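Local coordinates for maltose/maltodextrin-binding protein (Thermus thermophilus, PDB 2GH9) that binds maltotriose and, as a solute-binding protein of the periplasmic maltose-binding type, probably hands malto-oligosaccharides on to a membrane transporter, at residues A[7-10]-A[16-19]; A[269-274]-A[285-290]; A[298-301]-A[305-308]. One frame throughout, in Å; residues are numbered along the deposited sequence.

Overall arrangement
From the N terminus, contact 1 closes the turn from strand 3-7 into helix 11-26, with five residues between its segments. Much later, contact 2 lays helix 280-290 back along strand 265-273 across a ten-residue connection. Contact 3 follows on the next helix, joining helix 293-302 to strand 306-307 over three residues. The three loops run in series, neither nested nor crossed, yet in space they touch pairwise, their centres 13 to 15 Å apart. Contacts 1 and 2 pack two helices beside one mixed sheet; contact 3 joins it through strand 104-113, partner of 306-307. Each contributes one residue to the glycan pocket: H8, Q269 and R305, and contacts 1 and 3 hold the same glucose unit.

Contact 1: residues A[7-10]-A[16-19]; sequences THFG and WLKE. With GLC (alpha-D-glucopyranose), chain B.
The hydroxyl of T7, which meets L17 from across the contact, is gripped by two backbone groups. OG1 accepts from F9 N at 3.1 Å with an N-H...O angle of 162°, which makes an ST turn, and it also hydrogen-bonds to the carbonyl oxygen of V60. With OG1 anti to the backbone N (chi1 -172°), T7 reaches tip to tip toward L17, whose CD2 methyl lies 3.6 Å from T7 CB and 3.6 Å from T7 OG1. The same L17 CD2 approaches F9 CD2 obliquely at 4.2 Å, the two side chains crossing at about a right angle. T7 OG1 also stands over one face of the F9 ring, 3.1 Å above its plane and toward the rim. F9 in turn lays CD1 over a face of the H8 imidazole, 3.8 Å above that plane. This geometry is consistent with the turn setting H8 against the bound sugar: H8 ND1 and GLC O2 are hydrogen-bonded in the ring plane at 2.8 Å (angle 151°), while H8 NE2 makes weak bonds to T61 O and Q269 OE1. In the fold, V34 of strand 32-36 touches both T7 and L17, V60 of strand 58-63 backs F9 and L17, L290 of helix 280-290 packs on W16 and L17, and F299 of helix 293-302 meets the rings of F9 and W16.

Contact 2: residues A[269-274]-A[285-290]; sequences QGVVVN and NFAKTL
V271 packs on A287 between strand 265-273 and helix 280-290; V271 CA and A287 CA, the nearest pair across the two segments, are 6.5 Å apart. The CB of V271 points toward the helix and lies 4.4 Å from A287 CB. Beyond it the side chain forks. CG1, anti to the backbone N (chi1 -179°), makes the closest approach of the contact, 3.6 Å to A287 CB. CG2, placed beside the backbone N instead, leans toward the next turn of the helix and meets L290 CD1 at a looser 4.4 Å. Two residues along the strand V273 faces the same way, and its CG2 reaches A287 CB from the other end at 4.4 Å, so that one alanine methyl is met by both valines. V272 alternates to the opposite side of the strand, against V59 and V62. The axes of strand 269-273 and helix 285-290 are 9.2 Å apart and run at 171°, nearly antiparallel, as expected for a strand followed by a helix that returns across the face of its own sheet. On the helix, L290 CG lies over one face of the F286 ring, toward its rim, 4.2 Å above the plane. L290 also rests on V60, and F286 on V5. The chemistry here is wholly apolar: four buried residues contribute only methyl groups, so the fit depends on shape and exclusion of water rather than on directed bonds, and the small alanine side chain probably lets the helix lie this near the valines.

Contact 3: residues A[298-301]-A[305-308]; sequences AFNQ and RIPV. With GLC (alpha-D-glucopyranose), chain B.
N300 ties the helix to the residue just before strand 306-307: its ND2 donates to R305 O at 3.0 Å, with CG anti to the backbone N (chi1 173°) to carry the amide there. The acceptor lies in the plane of that amide, but ND2 sits well above the carbonyl plane of R305, 62° out of it, so no lone pair is addressed directly. I306 runs alongside N300, its CD1 3.6 Å from ND2, and P307 CD meets N300 CB at 4.1 Å. A water joins the backbones further, donating to F299 O at 3.2 Å and accepting from R305 N. R305 itself is stretched from CG to NE (chi2 -174°) and passes the edge of the F299 ring, its CD 4.0 Å from CE2. That extended stretch delivers the guanidinium to the glucose as a fork: NH1 donates to GLC O3 at 3.0 Å and NH2 to GLC O2 at 2.9 Å. Salt bridges from NE to E13 and from NH1 to E113 probably fix its rotation. Cutting R305 back to an alanine removes both sugar donors and would probably leave E13 and E113 without their positive mate beside the pocket. In the fold, strand 306-307 pairs with strand 104-113, F111 of that strand stacks on F299, and helix 320-326 packs against N300 and I306 through V322.

Contact 1: residues A[7-10]-A[16-19]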
loop_
_atom_site.group_PDB
_atom_site.type_symbol
_atom_site.label_atom_id
_atom_site.label_comp_id
_atom_site.label_asym_id
_atom_site.label_seq_id
_atom_site.Cartn_x
_atom_site.Cartn_y
_atom_site.Cartn_z
ATOM N N THR A 7 9.615 -9.133 -8.505
ATOM C CA THR A 7 8.255 -8.950 -7.980
ATOM C C THR A 7 8.143 -9.291 -6.494
ATOM O O THR A 7 8.831 -10.181 -6.007
ATOM C CB THR A 7 7.225 -9.820 -8.766
ATOM O OG1 THR A 7 5.908 -9.481 -8.353
ATOM C CG2 THR A 7 7.466 -11.306 -8.552
ATOM N N HIS A 8 7.246 -8.593 -5.806
ATOM C CA HIS A 8 6.895 -8.879 -4.404
ATOM C C HIS A 8 5.591 -9.671 -4.291
ATOM O O HIS A 8 5.071 -9.917 -3.186
ATOM C CB HIS A 8 6.797 -7.599 -3.568
ATOM C CG HIS A 8 5.894 -6.540 -4.134
ATOM N ND1 HIS A 8 4.557 -6.439 -3.803
ATOM C CD2 HIS A 8 6.156 -5.485 -4.949
ATOM C CE1 HIS A 8 4.028 -5.398 -4.424
ATOM N NE2 HIS A 8 4.983 -4.786 -5.105
ATOM N N PHE A 9 5.069 -10.087 -5.439
ATOM C CA PHE A 9 3.835 -10.827 -5.470
ATOM C C PHE A 9 4.049 -12.258 -4.959
ATOM O O PHE A 9 5.117 -12.863 -5.138
ATOM C CB PHE A 9 3.264 -10.906 -6.899
ATOM C CG PHE A 9 2.883 -9.586 -7.503
ATOM C CD1 PHE A 9 2.817 -8.420 -6.751
ATOM C CD2 PHE A 9 2.580 -9.517 -8.853
ATOM C CE1 PHE A 9 2.467 -7.227 -7.326
ATOM C CE2 PHE A 9 2.226 -8.331 -9.437
ATOM C CZ PHE A 9 2.152 -7.183 -8.672
ATOM N N GLY A 10 3.008 -12.790 -4.332
ATOM C CA GLY A 10 2.933 -14.204 -4.003
ATOM C C GLY A 10 1.572 -14.721 -4.357
ATOM O O GLY A 10 0.730 -13.977 -4.874
ATOM N N TRP A 16 -0.509 -15.402 -11.704
ATOM C CA TRP A 16 -0.855 -14.546 -12.855
ATOM C C TRP A 16 0.392 -13.999 -13.572
ATOM O O TRP A 16 0.501 -14.076 -14.806
ATOM C CB TRP A 16 -1.757 -13.387 -12.392
ATOM C CG TRP A 16 -2.014 -12.269 -13.394
ATOM C CD1 TRP A 16 -3.060 -12.170 -14.253
ATOM C CD2 TRP A 16 -1.238 -11.080 -13.580
ATOM N NE1 TRP A 16 -2.998 -11.002 -14.953
ATOM C CE2 TRP A 16 -1.882 -10.313 -14.571
ATOM C CE3 TRP A 16 -0.068 -10.584 -13.003
ATOM C CZ2 TRP A 16 -1.385 -9.093 -15.010
ATOM C CZ3 TRP A 16 0.415 -9.361 -13.431
ATOM C CH2 TRP A 16 -0.244 -8.636 -14.425
ATOM N N LEU A 17 1.325 -13.445 -12.801
ATOM C CA LEU A 17 2.536 -12.875 -13.374
ATOM C C LEU A 17 3.382 -13.933 -14.117
ATOM O O LEU A 17 3.929 -13.651 -15.199
ATOM C CB LEU A 17 3.381 -12.167 -12.294
ATOM C CG LEU A 17 4.670 -11.509 -12.804
ATOM C CD1 LEU A 17 4.396 -10.701 -14.061
ATOM C CD2 LEU A 17 5.373 -10.660 -11.737
ATOM N N LYS A 18 3.478 -15.130 -13.535
ATOM C CA LYS A 18 4.221 -16.238 -14.150
ATOM C C LYS A 18 3.574 -16.661 -15.475
ATOM O O LYS A 18 4.289 -16.925 -16.446
ATOM C CB LYS A 18 4.331 -17.444 -13.191
ATOM C CG LYS A 18 5.289 -17.233 -12.028
ATOM C CD LYS A 18 5.707 -18.578 -11.398
ATOM C CE LYS A 18 6.693 -18.420 -10.279
ATOM N NZ LYS A 18 7.968 -17.771 -10.734
ATOM N N GLU A 19 2.239 -16.704 -15.493
ATOM C CA GLU A 19 1.469 -17.025 -16.695
ATOM C C GLU A 19 1.688 -15.994 -17.790
ATOM O O GLU A 19 1.902 -16.363 -18.951
ATOM C CB GLU A 19 -0.041 -17.106 -16.414
ATOM C CG GLU A 19 -0.871 -17.419 -17.687
ATOM C CD GLU A 19 -2.362 -17.262 -17.526
ATOM O OE1 GLU A 19 -2.850 -17.081 -16.384
ATOM O OE2 GLU A 19 -3.058 -17.318 -18.574
HETATM C C1 GLC B . 3.375 -7.848 -0.036
HETATM C C2 GLC B . 2.357 -7.147 -0.933
HETATM C C3 GLC B . 2.519 -5.644 -0.812
HETATM C C4 GLC B . 2.362 -5.231 0.660
HETATM C C5 GLC B . 3.384 -5.953 1.552
HETATM C C6 GLC B . 3.119 -5.683 3.046
HETATM O O1 GLC B . 4.674 -7.634 -0.582
HETATM O O2 GLC B . 2.490 -7.587 -2.303
HETATM O O3 GLC B . 1.582 -4.938 -1.641
HETATM O O4 GLC B . 2.676 -3.854 0.782
HETATM O O5 GLC B . 3.312 -7.357 1.309
HETATM O O6 GLC B . 4.036 -6.404 3.890
#

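Contact 2: residues A[269-274]-A[285-290]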
loop_
_atom_site.group_PDB
_atom_site.type_symbol
_atom_site.label_atom_id
_atom_site.label_comp_id
_atom_site.label_asym_id
_atom_site.label_seq_id
_atom_site.Cartn_x
_atom_site.Cartn_y
_atom_site.Cartn_z
ATOM N N GLN A 269 0.146 0.999 -7.505
ATOM C CA GLN A 269 1.185 0.095 -7.943
ATOM C C GLN A 269 1.359 0.235 -9.457
ATOM O O GLN A 269 0.383 0.224 -10.193
ATOM C CB GLN A 269 0.827 -1.342 -7.591
ATOM C CG GLN A 269 0.730 -1.627 -6.095
ATOM C CD GLN A 269 2.062 -1.931 -5.430
ATOM O OE1 GLN A 269 3.000 -2.412 -6.061
ATOM N NE2 GLN A 269 2.142 -1.655 -4.134
ATOM N N GLY A 270 2.606 0.337 -9.903
ATOM C CA GLY A 270 2.895 0.456 -11.331
ATOM C C GLY A 270 4.119 -0.304 -11.757
ATOM O O GLY A 270 5.003 -0.652 -10.930
ATOM N N VAL A 271 4.176 -0.586 -13.057
ATOM C CA VAL A 271 5.323 -1.251 -13.627
ATOM C C VAL A 271 6.372 -0.196 -13.997
ATOM O O VAL A 271 6.047 0.831 -14.627
ATOM C CB VAL A 271 4.960 -2.087 -14.885
ATOM C CG1 VAL A 271 6.205 -2.776 -15.419
ATOM C CG2 VAL A 271 3.814 -3.130 -14.581
ATOM N N VAL A 272 7.618 -0.445 -13.608
ATOM C CA VAL A 272 8.732 0.438 -13.972
ATOM C C VAL A 272 9.780 -0.347 -14.733
ATOM O O VAL A 272 10.006 -1.539 -14.492
ATOM C CB VAL A 272 9.377 1.163 -12.752
ATOM C CG1 VAL A 272 8.360 2.136 -12.105
ATOM C CG2 VAL A 272 9.919 0.139 -11.743
ATOM N N VAL A 273 10.405 0.327 -15.687
ATOM C CA VAL A 273 11.449 -0.276 -16.474
ATOM C C VAL A 273 12.783 0.306 -16.007
ATOM O O VAL A 273 12.874 1.483 -15.707
ATOM C CB VAL A 273 11.163 -0.079 -18.002
ATOM C CG1 VAL A 273 12.375 -0.508 -18.855
ATOM C CG2 VAL A 273 9.942 -0.887 -18.398
ATOM N N ASN A 274 13.787 -0.555 -15.902
ATOM C CA ASN A 274 15.144 -0.180 -15.532
ATOM C C ASN A 274 15.792 0.654 -16.644
ATOM O O ASN A 274 15.942 0.175 -17.780
ATOM C CB ASN A 274 15.951 -1.455 -15.293
ATOM C CG ASN A 274 17.323 -1.205 -14.708
ATOM O OD1 ASN A 274 17.797 -0.080 -14.668
ATOM N ND2 ASN A 274 17.956 -2.266 -14.219
ATOM N N ASN A 285 7.805 -3.789 -24.032
ATOM C CA ASN A 285 6.709 -4.517 -24.661
ATOM C C ASN A 285 6.049 -5.434 -23.648
ATOM O O ASN A 285 4.838 -5.502 -23.589
ATOM C CB ASN A 285 7.187 -5.335 -25.867
ATOM C CG ASN A 285 7.362 -4.497 -27.126
ATOM O OD1 ASN A 285 6.729 -3.455 -27.292
ATOM N ND2 ASN A 285 8.226 -4.958 -28.020
ATOM N N PHE A 286 6.844 -6.116 -22.831
ATOM C CA PHE A 286 6.279 -7.045 -21.852
ATOM C C PHE A 286 5.467 -6.290 -20.798
ATOM O O PHE A 286 4.366 -6.708 -20.450
ATOM C CB PHE A 286 7.365 -7.874 -21.183
ATOM C CG PHE A 286 6.843 -8.763 -20.090
ATOM C CD1 PHE A 286 5.837 -9.689 -20.361
ATOM C CD2 PHE A 286 7.358 -8.688 -18.807
ATOM C CE1 PHE A 286 5.339 -10.528 -19.353
ATOM C CE2 PHE A 286 6.863 -9.531 -17.790
ATOM C CZ PHE A 286 5.850 -10.441 -18.070
ATOM N N ALA A 287 6.015 -5.180 -20.305
ATOM C CA ALA A 287 5.289 -4.314 -19.370
ATOM C C ALA A 287 3.920 -3.895 -19.926
ATOM O O ALA A 287 2.919 -3.904 -19.198
ATOM C CB ALA A 287 6.129 -3.090 -19.017
ATOM N N LYS A 288 3.876 -3.552 -21.217
ATOM C CA LYS A 288 2.643 -3.090 -21.828
ATOM C C LYS A 288 1.617 -4.225 -21.891
ATOM O O LYS A 288 0.444 -3.963 -21.718
ATOM C CB LYS A 288 2.899 -2.430 -23.203
ATOM C CG LYS A 288 3.679 -1.112 -23.093
ATOM C CD LYS A 288 4.283 -0.634 -24.411
ATOM C CE LYS A 288 3.217 -0.188 -25.391
ATOM N NZ LYS A 288 3.805 0.609 -26.529
ATOM N N THR A 289 2.060 -5.470 -22.067
ATOM C CA THR A 289 1.129 -6.620 -22.065
ATOM C C THR A 289 0.408 -6.769 -20.718
ATOM O O THR A 289 -0.723 -7.219 -20.683
ATOM C CB THR A 289 1.805 -7.990 -22.427
ATOM O OG1 THR A 289 2.750 -8.395 -21.406
ATOM C CG2 THR A 289 2.487 -7.922 -23.804
ATOM N N LEU A 290 1.073 -6.388 -19.623
ATOM C CA LEU A 290 0.552 -6.617 -18.278
ATOM C C LEU A 290 -0.569 -5.649 -17.888
ATOM O O LEU A 290 -1.349 -5.939 -16.984
ATOM C CB LEU A 290 1.707 -6.539 -17.239
ATOM C CG LEU A 290 2.930 -7.467 -17.375
ATOM C CD1 LEU A 290 4.012 -7.145 -16.307
ATOM C CD2 LEU A 290 2.546 -8.967 -17.320
#

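Contact 3: residues A[298-301]-A[305-308]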
loop_
_atom_site.group_PDB
_atom_site.type_symbol
_atom_site.label_atom_id
_atom_site.label_comp_id
_atom_site.label_asym_id
_atom_site.label_seq_id
_atom_site.Cartn_x
_atom_site.Cartn_y
_atom_site.Cartn_z
ATOM N N ALA A 298 -8.076 -9.540 -14.921
ATOM C CA ALA A 298 -7.594 -10.850 -14.509
ATOM C C ALA A 298 -6.842 -10.780 -13.183
ATOM O O ALA A 298 -7.091 -11.566 -12.269
ATOM C CB ALA A 298 -6.692 -11.431 -15.585
ATOM N N PHE A 299 -5.947 -9.809 -13.066
ATOM C CA PHE A 299 -5.202 -9.645 -11.826
ATOM C C PHE A 299 -6.155 -9.386 -10.652
ATOM O O PHE A 299 -5.969 -9.947 -9.596
ATOM C CB PHE A 299 -4.174 -8.518 -11.980
ATOM C CG PHE A 299 -3.150 -8.451 -10.871
ATOM C CD1 PHE A 299 -2.166 -9.427 -10.752
ATOM C CD2 PHE A 299 -3.146 -7.395 -9.968
ATOM C CE1 PHE A 299 -1.204 -9.355 -9.770
ATOM C CE2 PHE A 299 -2.148 -7.311 -8.955
ATOM C CZ PHE A 299 -1.184 -8.270 -8.866
ATOM N N ASN A 300 -7.172 -8.552 -10.831
ATOM C CA ASN A 300 -8.133 -8.284 -9.757
ATOM C C ASN A 300 -8.859 -9.550 -9.358
ATOM O O ASN A 300 -9.078 -9.817 -8.176
ATOM C CB ASN A 300 -9.141 -7.211 -10.174
ATOM C CG ASN A 300 -10.273 -7.017 -9.140
ATOM O OD1 ASN A 300 -11.309 -7.631 -9.249
ATOM N ND2 ASN A 300 -10.030 -6.203 -8.116
ATOM N N GLN A 301 -9.219 -10.347 -10.356
ATOM C CA GLN A 301 -9.987 -11.558 -10.106
ATOM C C GLN A 301 -9.155 -12.588 -9.379
ATOM O O GLN A 301 -9.652 -13.222 -8.454
ATOM C CB GLN A 301 -10.593 -12.086 -11.408
ATOM C CG GLN A 301 -11.628 -11.109 -11.987
ATOM C CD GLN A 301 -12.760 -10.809 -11.012
ATOM O OE1 GLN A 301 -12.825 -9.715 -10.414
ATOM N NE2 GLN A 301 -13.663 -11.777 -10.838
ATOM N N ARG A 305 -6.485 -6.223 -6.078
ATOM C CA ARG A 305 -6.102 -4.815 -6.252
ATOM C C ARG A 305 -6.911 -4.212 -7.406
ATOM O O ARG A 305 -7.290 -4.912 -8.341
ATOM C CB ARG A 305 -4.596 -4.664 -6.519
ATOM C CG ARG A 305 -3.726 -5.333 -5.469
ATOM C CD ARG A 305 -2.312 -5.025 -5.701
ATOM N NE ARG A 305 -1.419 -6.081 -5.232
ATOM C CZ ARG A 305 -0.304 -5.873 -4.551
ATOM N NH1 ARG A 305 0.086 -4.641 -4.213
ATOM N NH2 ARG A 305 0.441 -6.900 -4.204
ATOM N N ILE A 306 -7.206 -2.933 -7.304
ATOM C CA ILE A 306 -8.236 -2.322 -8.158
ATOM C C ILE A 306 -7.588 -1.736 -9.410
ATOM O O ILE A 306 -6.651 -0.961 -9.294
ATOM C CB ILE A 306 -9.012 -1.231 -7.387
ATOM C CG1 ILE A 306 -9.519 -1.780 -6.032
ATOM C CG2 ILE A 306 -10.190 -0.639 -8.234
ATOM C CD1 ILE A 306 -10.200 -3.167 -6.119
ATOM N N PRO A 307 -8.068 -2.105 -10.614
ATOM C CA PRO A 307 -7.528 -1.452 -11.833
ATOM C C PRO A 307 -7.559 0.075 -11.803
ATOM O O PRO A 307 -8.505 0.668 -11.283
ATOM C CB PRO A 307 -8.443 -1.979 -12.947
ATOM C CG PRO A 307 -8.856 -3.328 -12.446
ATOM C CD PRO A 307 -9.053 -3.142 -10.954
ATOM N N VAL A 308 -6.515 0.711 -12.328
ATOM C CA VAL A 308 -6.530 2.162 -12.503
ATOM C C VAL A 308 -7.059 2.554 -13.913
ATOM O O VAL A 308 -7.130 3.739 -14.250
ATOM C CB VAL A 308 -5.155 2.796 -12.235
ATOM C CG1 VAL A 308 -4.742 2.549 -10.757
ATOM C CG2 VAL A 308 -4.129 2.256 -13.186
HETATM C C1 GLC B . 3.375 -7.848 -0.036
HETATM C C2 GLC B . 2.357 -7.147 -0.933
HETATM C C3 GLC B . 2.519 -5.644 -0.812
HETATM C C4 GLC B . 2.362 -5.231 0.660
HETATM C C5 GLC B . 3.384 -5.953 1.552
HETATM C C6 GLC B . 3.119 -5.683 3.046
HETATM O O1 GLC B . 4.674 -7.634 -0.582
HETATM O O2 GLC B . 2.490 -7.587 -2.303
HETATM O O3 GLC B . 1.582 -4.938 -1.641
HETATM O O4 GLC B . 2.676 -3.854 0.782
HETATM O O5 GLC B . 3.312 -7.357 1.309
HETATM O O6 GLC B . 4.036 -6.404 3.890
HETATM O O HOH W 1 -4.623 -8.279 -7.172
#